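Local structure of AT5g51070/K3K7_27 (Arabidopsis thaliana, 5GKM) at residues Glu24-Gly29 with Thr91-Ser96; Asp46-Gly51 with Leu154-Gly159; Glu108-Met113 with Pro120-Val125. The protein is a Clp-family chaperone, probably an ATP-hydrolysing partner of the Clp protease; the chain described here is its all-helical N-terminal domain. All coordinates share one frame; numbering follows the deposited sequence.

In the fold
All three contacts lie in one all-helical Clp N-terminal domain. Contact 1 joins the end of helix 12-27 to the loop before helix 97-112. Contact 3 follows it in series and joins the other end of that later helix to the start of helix 120-130. Contact 2 ties the loop after helix 35-45 to the last helix, 146-158. Contacts 2 and 3 touch, with centres about 14 Å apart, partly through a salt bridge from Arg156 to Glu121. Contact 1 lies on the opposite side of the domain centre. Contact 3 is nested inside contact 2, while contacts 1 and 2 interleave. Contacts 1 and 2 thus connect early and late parts of the chain into one compact domain.

Contact 1: residues Glu24-Gly29 with Thr91-Ser96; sequences EAKSLG and TDMPFS
Met93 reaches across from its loop and lays the end of its side chain on the last turn of helix 12-27. Its sulfur SD lies 3.5 Å from Ala25 CB. The terminal methyl CE of Met93 then turns to Lys26, 3.7 Å from the backbone N and 3.8 Å from CB of Lys26. Met93 CE is also 4.0 Å from Lys26 CD, and the two side chains pass at a slant. All of these are van der Waals contacts, and the area buried is small, 114 Å². Met93 has two modelled conformers, and these contacts hold for one.

The shape of Met93 explains its reach. The chain is straight through chi1 (-167°) and chi2, which carries SD out from the loop to Ala25. A bend at chi3 (-69°) brings CE over to the backbone of Lys26. Lys26 bends at chi2 (66°), and its CD thereby comes back near the same methyl. Met93 and Ala25 are buried, while Lys26 lies on the exposed margin.

The next shell holds the loop in place. Met93 O accepts a hydrogen bond from Gln22 NE2, one turn earlier on helix 12-27. Pro94 and Ser96 make backbone hydrogen bonds to Val33, and the Met93 side chain also touches Val33. Ala25 packs against His37 of helix 35-45.

Both segments stand at helix ends. Gly29 has positive phi and closes helix 12-27 with a Schellman motif; Gly29 N bonds to Lys26 O at 2.9 Å. Ser96 is the N-cap of helix 97-112. The arrangement is a loop-to-helix packing contact within the all-helical Clp N-terminal domain.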
ATOM      1  N   GLU A  24       8.166   3.639  -5.811  1.00 13.23           N
ATOM      2  CA  GLU A  24       8.905   2.891  -4.829  1.00 12.75           C
ATOM      3  C   GLU A  24       9.394   1.548  -5.338  1.00 13.01           C
ATOM      4  O   GLU A  24      10.465   1.140  -5.046  1.00 14.71           O
ATOM      5  CB  GLU A  24       8.120   2.703  -3.544  1.00 13.55           C
ATOM      6  CG  GLU A  24       7.830   4.007  -2.832  1.00 14.37           C
ATOM      7  CD  GLU A  24       9.047   4.684  -2.226  1.00 16.91           C
ATOM      8  OE1 GLU A  24       9.885   4.052  -1.668  1.00 16.83           O
ATOM      9  OE2 GLU A  24       9.119   5.879  -2.317  1.00 23.37           O
ATOM     10  N   ALA A  25       8.531   0.888  -6.084  1.00 13.53           N
ATOM     11  CA  ALA A  25       8.876  -0.381  -6.667  1.00 13.75           C
ATOM     12  C   ALA A  25      10.004  -0.201  -7.662  1.00 16.56           C
ATOM     13  O   ALA A  25      10.921  -0.951  -7.665  1.00 14.76           O
ATOM     14  CB  ALA A  25       7.662  -1.037  -7.331  1.00 14.62           C
ATOM     15  N   LYS A  26       9.898   0.833  -8.467  1.00 15.00           N
ATOM     16  CA  LYS A  26      10.939   1.078  -9.458  1.00 18.25           C
ATOM     17  C   LYS A  26      12.260   1.328  -8.784  1.00 17.75           C
ATOM     18  O   LYS A  26      13.269   0.827  -9.186  1.00 17.81           O
ATOM     19  CB  LYS A  26      10.582   2.291 -10.307  1.00 19.53           C
ATOM     20  CG  LYS A  26      11.486   2.506 -11.498  1.00 24.11           C
ATOM     21  CD  LYS A  26      11.360   1.397 -12.515  1.00 28.17           C
ATOM     22  CE  LYS A  26      12.405   1.474 -13.634  1.00 30.09           C
ATOM     23  NZ  LYS A  26      12.587   0.191 -14.343  1.00 30.00           N
ATOM     24  N   SER A  27      12.218   2.135  -7.750  1.00 16.86           N
ATOM     25  CA  SER A  27      13.545   2.355  -6.986  0.63 19.59           C
ATOM     26  C   SER A  27      14.359   1.097  -6.458  1.00 18.71           C
ATOM     27  O   SER A  27      15.514   1.042  -6.285  1.00 20.21           O
ATOM     28  CB  SER A  27      13.348   3.368  -5.876  0.63 23.32           C
ATOM     29  OG  SER A  27      12.479   2.882  -4.850  0.63 30.02           O
ATOM     30  N   LEU A  28      13.505   0.111  -6.216  1.00 17.32           N
ATOM     31  CA  LEU A  28      13.969  -1.156  -5.706  1.00 18.33           C
ATOM     32  C   LEU A  28      14.393  -2.080  -6.825  1.00 18.13           C
ATOM     33  O   LEU A  28      14.777  -3.179  -6.576  1.00 20.20           O
ATOM     34  CB  LEU A  28      12.967  -1.841  -4.798  1.00 16.79           C
ATOM     35  CG  LEU A  28      12.721  -1.113  -3.517  1.00 16.91           C
ATOM     36  CD1 LEU A  28      11.380  -1.490  -2.917  1.00 16.31           C
ATOM     37  CD2 LEU A  28      13.819  -1.297  -2.527  1.00 17.99           C
ATOM     38  N   GLY A  29      14.299  -1.599  -8.040  1.00 16.96           N
ATOM     39  CA  GLY A  29      14.633  -2.416  -9.175  1.00 19.19           C
ATOM     40  C   GLY A  29      13.574  -3.411  -9.608  1.00 17.71           C
ATOM     41  O   GLY A  29      13.863  -4.385 -10.186  1.00 20.39           O
ATOM     42  N   THR A  91       4.801   5.385 -14.238  1.00 21.57           N
ATOM     43  CA  THR A  91       3.395   5.186 -13.961  1.00 21.84           C
ATOM     44  C   THR A  91       2.654   4.165 -14.858  1.00 22.70           C
ATOM     45  O   THR A  91       1.490   3.946 -14.709  1.00 22.66           O
ATOM     46  CB  THR A  91       2.615   6.485 -13.960  1.00 25.64           C
ATOM     47  OG1 THR A  91       2.758   7.109 -15.214  1.00 23.14           O
ATOM     48  CG2 THR A  91       3.143   7.347 -12.901  1.00 28.00           C
ATOM     49  N   ASP A  92       3.363   3.597 -15.812  1.00 19.60           N
ATOM     50  CA  ASP A  92       2.860   2.425 -16.501  1.00 20.98           C
ATOM     51  C   ASP A  92       3.231   1.108 -15.833  1.00 18.44           C
ATOM     52  O   ASP A  92       2.854   0.068 -16.299  1.00 18.92           O
ATOM     53  CB  ASP A  92       3.308   2.437 -17.955  1.00 22.66           C
ATOM     54  CG  ASP A  92       2.680   3.558 -18.731  1.00 24.76           C
ATOM     55  OD1 ASP A  92       1.725   4.127 -18.270  1.00 33.61           O
ATOM     56  OD2 ASP A  92       3.153   3.892 -19.747  1.00 32.58           O
ATOM     57  N   MET A  93       3.994   1.178 -14.768  1.00 16.60           N
ATOM     58  CA  MET A  93       4.254  -0.162 -14.037  0.80 17.05           C
ATOM     59  C   MET A  93       2.898  -0.884 -13.407  1.00 15.48           C
ATOM     60  O   MET A  93       2.004  -0.257 -13.120  1.00 14.87           O
ATOM     61  CB  MET A  93       5.062   0.103 -12.792  0.80 16.35           C
ATOM     62  CG  MET A  93       5.616  -1.198 -12.205  0.80 17.65           C
ATOM     63  SD  MET A  93       6.507  -0.929 -10.668  0.80 18.72           S
ATOM     64  CE  MET A  93       7.867  -0.077 -11.400  0.80 16.61           C
ATOM     65  N   PRO A  94       2.822  -2.127 -13.898  1.00 14.47           N
ATOM     66  CA  PRO A  94       1.660  -2.914 -13.571  1.00 15.24           C
ATOM     67  C   PRO A  94       1.653  -3.307 -12.114  1.00 14.10           C
ATOM     68  O   PRO A  94       2.621  -3.260 -11.460  1.00 13.81           O
ATOM     69  CB  PRO A  94       1.812  -4.162 -14.441  1.00 15.16           C
ATOM     70  CG  PRO A  94       3.274  -4.314 -14.604  1.00 16.91           C
ATOM     71  CD  PRO A  94       3.765  -2.917 -14.721  1.00 16.00           C
ATOM     72  N   PHE A  95       0.465  -3.708 -11.691  1.00 13.96           N
ATOM     73  CA  PHE A  95       0.206  -4.133 -10.331  1.00 13.63           C
ATOM     74  C   PHE A  95       0.045  -5.635 -10.261  1.00 13.58           C
ATOM     75  O   PHE A  95      -0.526  -6.211 -11.107  1.00 14.41           O
ATOM     76  CB  PHE A  95      -1.062  -3.471  -9.809  1.00 13.74           C
ATOM     77  CG  PHE A  95      -0.989  -1.976  -9.849  1.00 14.17           C
ATOM     78  CD1 PHE A  95      -0.284  -1.324  -8.927  1.00 14.00           C
ATOM     79  CD2 PHE A  95      -1.596  -1.261 -10.822  1.00 16.97           C
ATOM     80  CE1 PHE A  95      -0.162   0.004  -8.966  1.00 15.48           C
ATOM     81  CE2 PHE A  95      -1.501   0.096 -10.855  1.00 16.83           C
ATOM     82  CZ  PHE A  95      -0.765   0.726  -9.932  1.00 15.64           C
ATOM     83  N   SER A  96       0.552  -6.230  -9.202  1.00 13.40           N
ATOM     84  CA  SER A  96       0.451  -7.655  -9.032  1.00 14.63           C
ATOM     85  C   SER A  96      -0.972  -8.101  -8.718  1.00 13.88           C
ATOM     86  O   SER A  96      -1.766  -7.342  -8.391  1.00 13.55           O
ATOM     87  CB  SER A  96       1.373  -8.127  -7.944  1.00 13.88           C
ATOM     88  OG  SER A  96       0.908  -7.801  -6.714  1.00 14.73           O
TER

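Contact 2: residues Asp46-Gly51 with Leu154-Gly159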
ATOM      1  N   ASP A  46       1.376   9.650   3.312  1.00 13.17           N
ATOM      2  CA  ASP A  46       0.690  10.128   4.503  1.00 14.59           C
ATOM      3  C   ASP A  46       1.463  11.314   5.116  1.00 16.98           C
ATOM      4  O   ASP A  46       2.577  11.194   5.391  1.00 20.38           O
ATOM      5  CB  ASP A  46       0.544   8.941   5.457  1.00 14.47           C
ATOM      6  CG  ASP A  46      -0.309   9.222   6.671  1.00 15.93           C
ATOM      7  OD1 ASP A  46      -0.688  10.336   6.899  1.00 16.60           O
ATOM      8  OD2 ASP A  46      -0.609   8.277   7.312  1.00 18.27           O
ATOM      9  N   ARG A  47       0.784  12.433   5.283  1.00 16.72           N
ATOM     10  CA  ARG A  47       1.373  13.662   5.780  1.00 18.93           C
ATOM     11  C   ARG A  47       1.133  13.821   7.273  1.00 19.57           C
ATOM     12  O   ARG A  47       1.380  14.844   7.792  1.00 22.03           O
ATOM     13  CB  ARG A  47       0.847  14.891   5.019  1.00 20.00           C
ATOM     14  CG  ARG A  47       1.211  14.931   3.538  1.00 20.61           C
ATOM     15  CD  ARG A  47       0.688  16.133   2.785  1.00 19.99           C
ATOM     16  NE  ARG A  47       0.683  15.986   1.344  1.00 19.97           N
ATOM     17  CZ  ARG A  47       0.345  16.934   0.492  1.00 20.91           C
ATOM     18  NH1 ARG A  47      -0.032  18.112   0.915  1.00 22.37           N
ATOM     19  NH2 ARG A  47       0.333  16.696  -0.781  1.00 21.49           N
ATOM     20  N   ASP A  48       0.665  12.788   7.938  1.00 19.70           N
ATOM     21  CA  ASP A  48       0.413  12.857   9.369  1.00 22.63           C
ATOM     22  C   ASP A  48       1.729  13.128  10.057  1.00 22.52           C
ATOM     23  O   ASP A  48       2.667  12.483   9.837  1.00 23.89           O
ATOM     24  CB  ASP A  48      -0.154  11.519   9.833  1.00 22.10           C
ATOM     25  CG  ASP A  48      -0.598  11.516  11.285  1.00 26.58           C
ATOM     26  OD1 ASP A  48      -0.049  12.311  12.035  1.00 24.29           O
ATOM     27  OD2 ASP A  48      -1.461  10.706  11.624  1.00 26.53           O
ATOM     28  N   PRO A  49       1.790  14.138  10.942  1.00 25.78           N
ATOM     29  CA  PRO A  49       3.049  14.479  11.603  1.00 26.45           C
ATOM     30  C   PRO A  49       3.498  13.413  12.562  1.00 27.43           C
ATOM     31  O   PRO A  49       4.640  13.340  12.884  1.00 30.91           O
ATOM     32  CB  PRO A  49       2.764  15.825  12.307  1.00 28.06           C
ATOM     33  CG  PRO A  49       1.335  15.899  12.406  1.00 28.05           C
ATOM     34  CD  PRO A  49       0.748  15.098  11.268  1.00 26.67           C
ATOM     35  N   GLN A  50       2.585  12.540  12.943  1.00 26.25           N
ATOM     36  CA  GLN A  50       2.883  11.436  13.849  1.00 27.49           C
ATOM     37  C   GLN A  50       3.259  10.128  13.106  1.00 26.97           C
ATOM     38  O   GLN A  50       3.335   9.106  13.672  1.00 26.19           O
ATOM     39  CB  GLN A  50       1.713  11.195  14.792  1.00 32.20           C
ATOM     40  CG  GLN A  50       1.313  12.430  15.573  1.00 38.17           C
ATOM     41  CD  GLN A  50       2.488  12.961  16.349  1.00 45.47           C
ATOM     42  OE1 GLN A  50       3.291  12.191  16.818  1.00 54.56           O
ATOM     43  NE2 GLN A  50       2.621  14.280  16.446  1.00 52.49           N
ATOM     44  N   GLY A  51       3.512  10.262  11.813  1.00 22.43           N
ATOM     45  CA  GLY A  51       3.925   9.140  10.999  1.00 21.67           C
ATOM     46  C   GLY A  51       2.736   8.399  10.431  1.00 19.72           C
ATOM     47  O   GLY A  51       1.653   8.812  10.610  1.00 21.25           O
ATOM     48  N   LEU A 154      -9.401   2.925  10.265  1.00 15.31           N
ATOM     49  CA  LEU A 154     -10.835   2.988  10.423  1.00 15.10           C
ATOM     50  C   LEU A 154     -11.242   4.221  11.241  1.00 16.46           C
ATOM     51  O   LEU A 154     -12.230   4.829  10.964  1.00 18.00           O
ATOM     52  CB  LEU A 154     -11.366   1.709  11.045  1.00 15.56           C
ATOM     53  CG  LEU A 154     -11.331   0.476  10.157  1.00 15.42           C
ATOM     54  CD1 LEU A 154     -11.550  -0.783  10.915  1.00 17.07           C
ATOM     55  CD2 LEU A 154     -12.228   0.497   8.934  1.00 16.25           C
ATOM     56  N   THR A 155     -10.452   4.546  12.241  1.00 16.32           N
ATOM     57  CA  THR A 155     -10.686   5.717  13.049  1.00 17.10           C
ATOM     58  C   THR A 155     -10.607   6.999  12.241  1.00 18.98           C
ATOM     59  O   THR A 155     -11.463   7.848  12.347  1.00 19.14           O
ATOM     60  CB  THR A 155      -9.787   5.740  14.289  1.00 20.59           C
ATOM     61  OG1 THR A 155     -10.061   4.599  15.084  1.00 19.86           O
ATOM     62  CG2 THR A 155      -9.996   6.957  15.077  1.00 22.08           C
ATOM     63  N   ARG A 156      -9.648   7.081  11.353  1.00 17.59           N
ATOM     64  CA  ARG A 156      -9.564   8.219  10.488  1.00 17.79           C
ATOM     65  C   ARG A 156     -10.782   8.398   9.601  1.00 19.76           C
ATOM     66  O   ARG A 156     -11.241   9.471   9.381  1.00 21.23           O
ATOM     67  CB  ARG A 156      -8.344   8.112   9.588  1.00 20.24           C
ATOM     68  CG  ARG A 156      -7.096   8.664  10.180  1.00 20.04           C
ATOM     69  CD  ARG A 156      -6.070   8.760   9.107  1.00 19.20           C
ATOM     70  NE  ARG A 156      -4.756   9.024   9.573  1.00 20.09           N
ATOM     71  CZ  ARG A 156      -3.676   9.055   8.809  1.00 18.44           C
ATOM     72  NH1 ARG A 156      -3.757   8.837   7.509  1.00 17.78           N
ATOM     73  NH2 ARG A 156      -2.534   9.281   9.346  1.00 20.89           N
ATOM     74  N   LEU A 157     -11.306   7.308   9.118  1.00 18.10           N
ATOM     75  CA  LEU A 157     -12.437   7.390   8.233  1.00 19.49           C
ATOM     76  C   LEU A 157     -13.709   7.889   8.912  1.00 21.44           C
ATOM     77  O   LEU A 157     -14.638   8.272   8.288  1.00 24.37           O
ATOM     78  CB  LEU A 157     -12.696   6.031   7.615  1.00 17.56           C
ATOM     79  CG  LEU A 157     -11.671   5.581   6.581  1.00 18.53           C
ATOM     80  CD1 LEU A 157     -11.732   4.095   6.356  1.00 17.77           C
ATOM     81  CD2 LEU A 157     -11.902   6.301   5.275  1.00 17.92           C
ATOM     82  N   LYS A 158     -13.704   7.850  10.212  1.00 22.73           N
ATOM     83  CA  LYS A 158     -14.815   8.406  10.972  1.00 29.91           C
ATOM     84  C   LYS A 158     -14.831   9.879  11.047  1.00 34.00           C
ATOM     85  O   LYS A 158     -15.868  10.461  11.244  1.00 39.10           O
ATOM     86  CB  LYS A 158     -14.774   7.936  12.394  1.00 32.98           C
ATOM     87  CG  LYS A 158     -15.183   6.544  12.528  1.00 32.51           C
ATOM     88  CD  LYS A 158     -15.165   6.198  13.972  1.00 35.03           C
ATOM     89  CE  LYS A 158     -15.474   4.734  14.056  1.00 38.72           C
ATOM     90  NZ  LYS A 158     -16.859   4.496  13.579  1.00 39.90           N
ATOM     91  N   GLY A 159     -13.687  10.487  10.943  1.00 33.26           N
ATOM     92  CA  GLY A 159     -13.607  11.915  10.984  1.00 39.57           C
ATOM     93  C   GLY A 159     -13.226  12.387  12.359  1.00 42.13           C
ATOM     94  O   GLY A 159     -13.642  11.807  13.335  1.00 45.89           O
TER
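Asp46 and Asp48 share one guanidinium group, that of Arg156. Together they form a salt-bridge network. Arg156 NH2 is the shared donor. It lies 3.0 Å from Asp46 OD2 and 2.9 Å from Asp48 OD2. The Asp46 oxygen uses its syn lone pair, and the Asp48 oxygen its anti lone pair. None of the bonds is straight; the angle at the hydrogen is 144° to Asp46 OD2 and 137° to Asp48 OD2. Two weaker bonds, NH2 to Asp46 OD1 and NH1 to Asp46 OD2, add to the grip. The Asp46 carboxylate stands almost perpendicular to the guanidinium plane, at 87°, with its CG in that plane at the edge. The extended chain of Arg156 carries its charged end across to the loop.

Backbone N-H groups of the loop help to orient the carboxylates. Asp46 OD1 accepts from Asp48 N at 3.0 Å, and Asp48 OD1 accepts from Gln50 N at 2.8 Å. Each is an Asx turn, and each donor comes from above the carboxylate plane. A type I beta turn follows from Asp48 to Gly51. Asp46 OD2 also accepts from Leu53 N.

Arg156 has a further acidic partner: its NH1 bridges to Glu121 of helix 120-130. The Arg156 side chain also touches Arg13 of helix 12-27. The contact lies at the domain surface, where helix 146-158 meets the loop leaving helix 35-45.

Contact 3: residues Glu108-Met113 with Pro120-Val125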
ATOM      1  N   GLU A 108     -14.542  -2.463  -1.940  1.00 12.25           N
ATOM      2  CA  GLU A 108     -15.615  -3.136  -1.206  1.00 12.90           C
ATOM      3  C   GLU A 108     -15.890  -2.584   0.188  1.00 12.89           C
ATOM      4  O   GLU A 108     -16.990  -2.383   0.563  1.00 13.35           O
ATOM      5  CB  GLU A 108     -15.360  -4.641  -1.164  1.00 14.39           C
ATOM      6  CG  GLU A 108     -15.507  -5.275  -2.552  1.00 15.97           C
ATOM      7  CD  GLU A 108     -14.967  -6.670  -2.657  1.00 21.45           C
ATOM      8  OE1 GLU A 108     -14.748  -7.291  -1.651  1.00 22.07           O
ATOM      9  OE2 GLU A 108     -14.787  -7.175  -3.759  1.00 22.02           O
ATOM     10  N   TYR A 109     -14.833  -2.362   0.919  1.00 12.07           N
ATOM     11  CA  TYR A 109     -14.945  -1.820   2.235  1.00 11.70           C
ATOM     12  C   TYR A 109     -15.590  -0.441   2.157  1.00 12.14           C
ATOM     13  O   TYR A 109     -16.402  -0.093   2.954  1.00 13.29           O
ATOM     14  CB  TYR A 109     -13.565  -1.702   2.882  1.00 11.77           C
ATOM     15  CG  TYR A 109     -12.955  -2.990   3.363  1.00 11.58           C
ATOM     16  CD1 TYR A 109     -13.693  -3.911   4.062  1.00 14.24           C
ATOM     17  CD2 TYR A 109     -11.648  -3.272   3.163  1.00 12.00           C
ATOM     18  CE1 TYR A 109     -13.136  -5.074   4.508  1.00 15.08           C
ATOM     19  CE2 TYR A 109     -11.083  -4.449   3.599  1.00 13.14           C
ATOM     20  CZ  TYR A 109     -11.816  -5.347   4.296  1.00 14.49           C
ATOM     21  OH  TYR A 109     -11.264  -6.493   4.742  1.00 15.22           O
ATOM     22  N   SER A 110     -15.181   0.342   1.172  1.00 12.48           N
ATOM     23  CA  SER A 110     -15.729   1.652   1.054  1.00 13.12           C
ATOM     24  C   SER A 110     -17.227   1.604   0.795  1.00 14.21           C
ATOM     25  O   SER A 110     -17.967   2.376   1.311  1.00 14.89           O
ATOM     26  CB  SER A 110     -15.025   2.403  -0.100  1.00 13.65           C
ATOM     27  OG  SER A 110     -15.732   3.528  -0.388  1.00 17.48           O
ATOM     28  N   ARG A 111     -17.620   0.703  -0.050  1.00 14.08           N
ATOM     29  CA  ARG A 111     -19.037   0.536  -0.336  1.00 14.87           C
ATOM     30  C   ARG A 111     -19.824   0.066   0.891  1.00 15.09           C
ATOM     31  O   ARG A 111     -20.881   0.523   1.135  1.00 15.68           O
ATOM     32  CB  ARG A 111     -19.251  -0.458  -1.452  1.00 16.08           C
ATOM     33  CG  ARG A 111     -18.797   0.059  -2.774  1.00 18.96           C
ATOM     34  CD  ARG A 111     -18.853  -1.032  -3.787  1.00 21.56           C
ATOM     35  NE  ARG A 111     -18.465  -0.572  -5.100  1.00 22.68           N
ATOM     36  CZ  ARG A 111     -18.071  -1.374  -6.033  1.00 22.07           C
ATOM     37  NH1 ARG A 111     -18.028  -2.651  -5.812  1.00 27.62           N
ATOM     38  NH2 ARG A 111     -17.736  -0.892  -7.190  1.00 26.93           N
ATOM     39  N   THR A 112     -19.248  -0.854   1.633  1.00 13.49           N
ATOM     40  CA  THR A 112     -19.899  -1.364   2.821  1.00 15.83           C
ATOM     41  C   THR A 112     -20.122  -0.265   3.845  1.00 17.00           C
ATOM     42  O   THR A 112     -21.088  -0.248   4.549  1.00 19.36           O
ATOM     43  CB  THR A 112     -19.088  -2.526   3.422  1.00 14.49           C
ATOM     44  OG1 THR A 112     -19.105  -3.592   2.505  1.00 16.27           O
ATOM     45  CG2 THR A 112     -19.666  -3.023   4.771  1.00 15.49           C
ATOM     46  N   MET A 113     -19.189   0.641   3.916  1.00 17.29           N
ATOM     47  CA  MET A 113     -19.260   1.752   4.826  1.00 19.67           C
ATOM     48  C   MET A 113     -20.138   2.915   4.248  1.00 22.01           C
ATOM     49  O   MET A 113     -20.228   3.941   4.821  1.00 24.76           O
ATOM     50  CB  MET A 113     -17.851   2.253   5.151  1.00 22.33           C
ATOM     51  CG  MET A 113     -17.041   1.369   6.086  1.00 23.85           C
ATOM     52  SD  MET A 113     -15.253   1.765   6.033  1.00 29.49           S
ATOM     53  CE  MET A 113     -14.583   0.150   6.192  1.00 30.38           C
ATOM     54  N   PRO A 120      -6.986   6.505   0.998  1.00 11.75           N
ATOM     55  CA  PRO A 120      -5.830   5.677   1.352  1.00 11.24           C
ATOM     56  C   PRO A 120      -6.131   4.736   2.545  1.00 12.05           C
ATOM     57  O   PRO A 120      -5.600   3.689   2.652  1.00 11.55           O
ATOM     58  CB  PRO A 120      -4.775   6.720   1.763  1.00 13.44           C
ATOM     59  CG  PRO A 120      -5.098   7.891   0.968  1.00 14.10           C
ATOM     60  CD  PRO A 120      -6.598   7.925   0.965  1.00 13.54           C
ATOM     61  N   GLU A 121      -6.992   5.218   3.417  1.00 12.94           N
ATOM     62  CA  GLU A 121      -7.343   4.459   4.586  1.00 12.24           C
ATOM     63  C   GLU A 121      -8.086   3.168   4.223  1.00 11.95           C
ATOM     64  O   GLU A 121      -7.904   2.196   4.824  1.00 12.27           O
ATOM     65  CB  GLU A 121      -8.113   5.317   5.554  1.00 13.98           C
ATOM     66  CG  GLU A 121      -7.227   6.358   6.165  1.00 14.74           C
ATOM     67  CD  GLU A 121      -6.974   7.584   5.296  1.00 14.66           C
ATOM     68  OE1 GLU A 121      -7.632   7.866   4.347  1.00 14.80           O
ATOM     69  OE2 GLU A 121      -6.092   8.269   5.678  1.00 17.36           O
ATOM     70  N   HIS A 122      -8.940   3.235   3.215  1.00 11.49           N
ATOM     71  CA  HIS A 122      -9.586   2.057   2.712  1.00 11.27           C
ATOM     72  C   HIS A 122      -8.597   1.092   2.113  1.00 11.06           C
ATOM     73  O   HIS A 122      -8.742  -0.071   2.227  1.00 11.50           O
ATOM     74  CB  HIS A 122     -10.592   2.377   1.629  1.00 11.87           C
ATOM     75  CG  HIS A 122     -11.758   3.217   2.089  1.00 13.71           C
ATOM     76  ND1 HIS A 122     -11.987   4.454   1.664  1.00 13.81           N
ATOM     77  CD2 HIS A 122     -12.759   2.929   2.965  1.00 13.99           C
ATOM     78  CE1 HIS A 122     -13.080   4.914   2.235  1.00 14.82           C
ATOM     79  NE2 HIS A 122     -13.542   3.987   3.036  1.00 13.91           N
ATOM     80  N   ILE A 123      -7.625   1.630   1.392  1.00 10.80           N
ATOM     81  CA  ILE A 123      -6.557   0.815   0.841  1.00 10.64           C
ATOM     82  C   ILE A 123      -5.741   0.148   1.937  1.00 10.62           C
ATOM     83  O   ILE A 123      -5.384  -0.951   1.824  1.00 10.43           O
ATOM     84  CB  ILE A 123      -5.610   1.587  -0.128  1.00 11.40           C
ATOM     85  CG1 ILE A 123      -6.436   2.186  -1.271  1.00 12.38           C
ATOM     86  CG2 ILE A 123      -4.477   0.676  -0.595  1.00 11.27           C
ATOM     87  CD1 ILE A 123      -5.698   3.159  -2.166  1.00 13.44           C
ATOM     88  N   ALA A 124      -5.467   0.892   2.987  1.00 10.40           N
ATOM     89  CA  ALA A 124      -4.752   0.290   4.101  1.00 10.96           C
ATOM     90  C   ALA A 124      -5.527  -0.858   4.760  1.00 11.52           C
ATOM     91  O   ALA A 124      -4.974  -1.830   5.078  1.00 12.36           O
ATOM     92  CB  ALA A 124      -4.387   1.339   5.146  1.00 10.98           C
ATOM     93  N   VAL A 125      -6.821  -0.668   4.915  1.00 12.12           N
ATOM     94  CA  VAL A 125      -7.610  -1.721   5.524  1.00 11.92           C
ATOM     95  C   VAL A 125      -7.536  -2.947   4.637  1.00 12.89           C
ATOM     96  O   VAL A 125      -7.408  -4.002   5.106  1.00 13.42           O
ATOM     97  CB  VAL A 125      -9.082  -1.329   5.762  1.00 11.75           C
ATOM     98  CG1 VAL A 125      -9.857  -2.498   6.367  1.00 13.00           C
ATOM     99  CG2 VAL A 125      -9.112  -0.161   6.723  1.00 12.67           C
TER
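Ser110 packs squarely on the imidazole of His122, the tight centre of this contact. Ser110 CB lies 3.8 Å from the His122 ring centroid and only 7° off the ring normal, a CH-pi contact over one face. The ring is also held through ND1, which is hydrogen-bonded to Ala119 N. Its NE2 is buried with no hydrogen-bonding partner in the model. Ser110 OG turns to the backbone oxygen of Tyr117.

Val125 makes the second close touch. With CG1 anti to the backbone N (chi1 178°), it sets this methyl over a face of the Tyr109 ring, 3.6 Å from Tyr109 CE2. The methyl sits toward the rim of the ring. Tyr109 OH reaches on to Thr129, further along helix 120-130.

Between the two segments, packing is looser at exposed Met113. Its SD meets the edge of the His122 ring, 4.1 Å from NE2, a sulfur-aromatic contact. Leu154 of helix 146-158 also touches Met113 there. Tyr109 is partly exposed as well.

The axes of segments 108-112 and 120-125 approach to 9.6 Å at 115°. These are two consecutive helices joined by a short loop and packed at a steep angle, a helix-loop-helix pair in the all-helical Clp N-terminal domain.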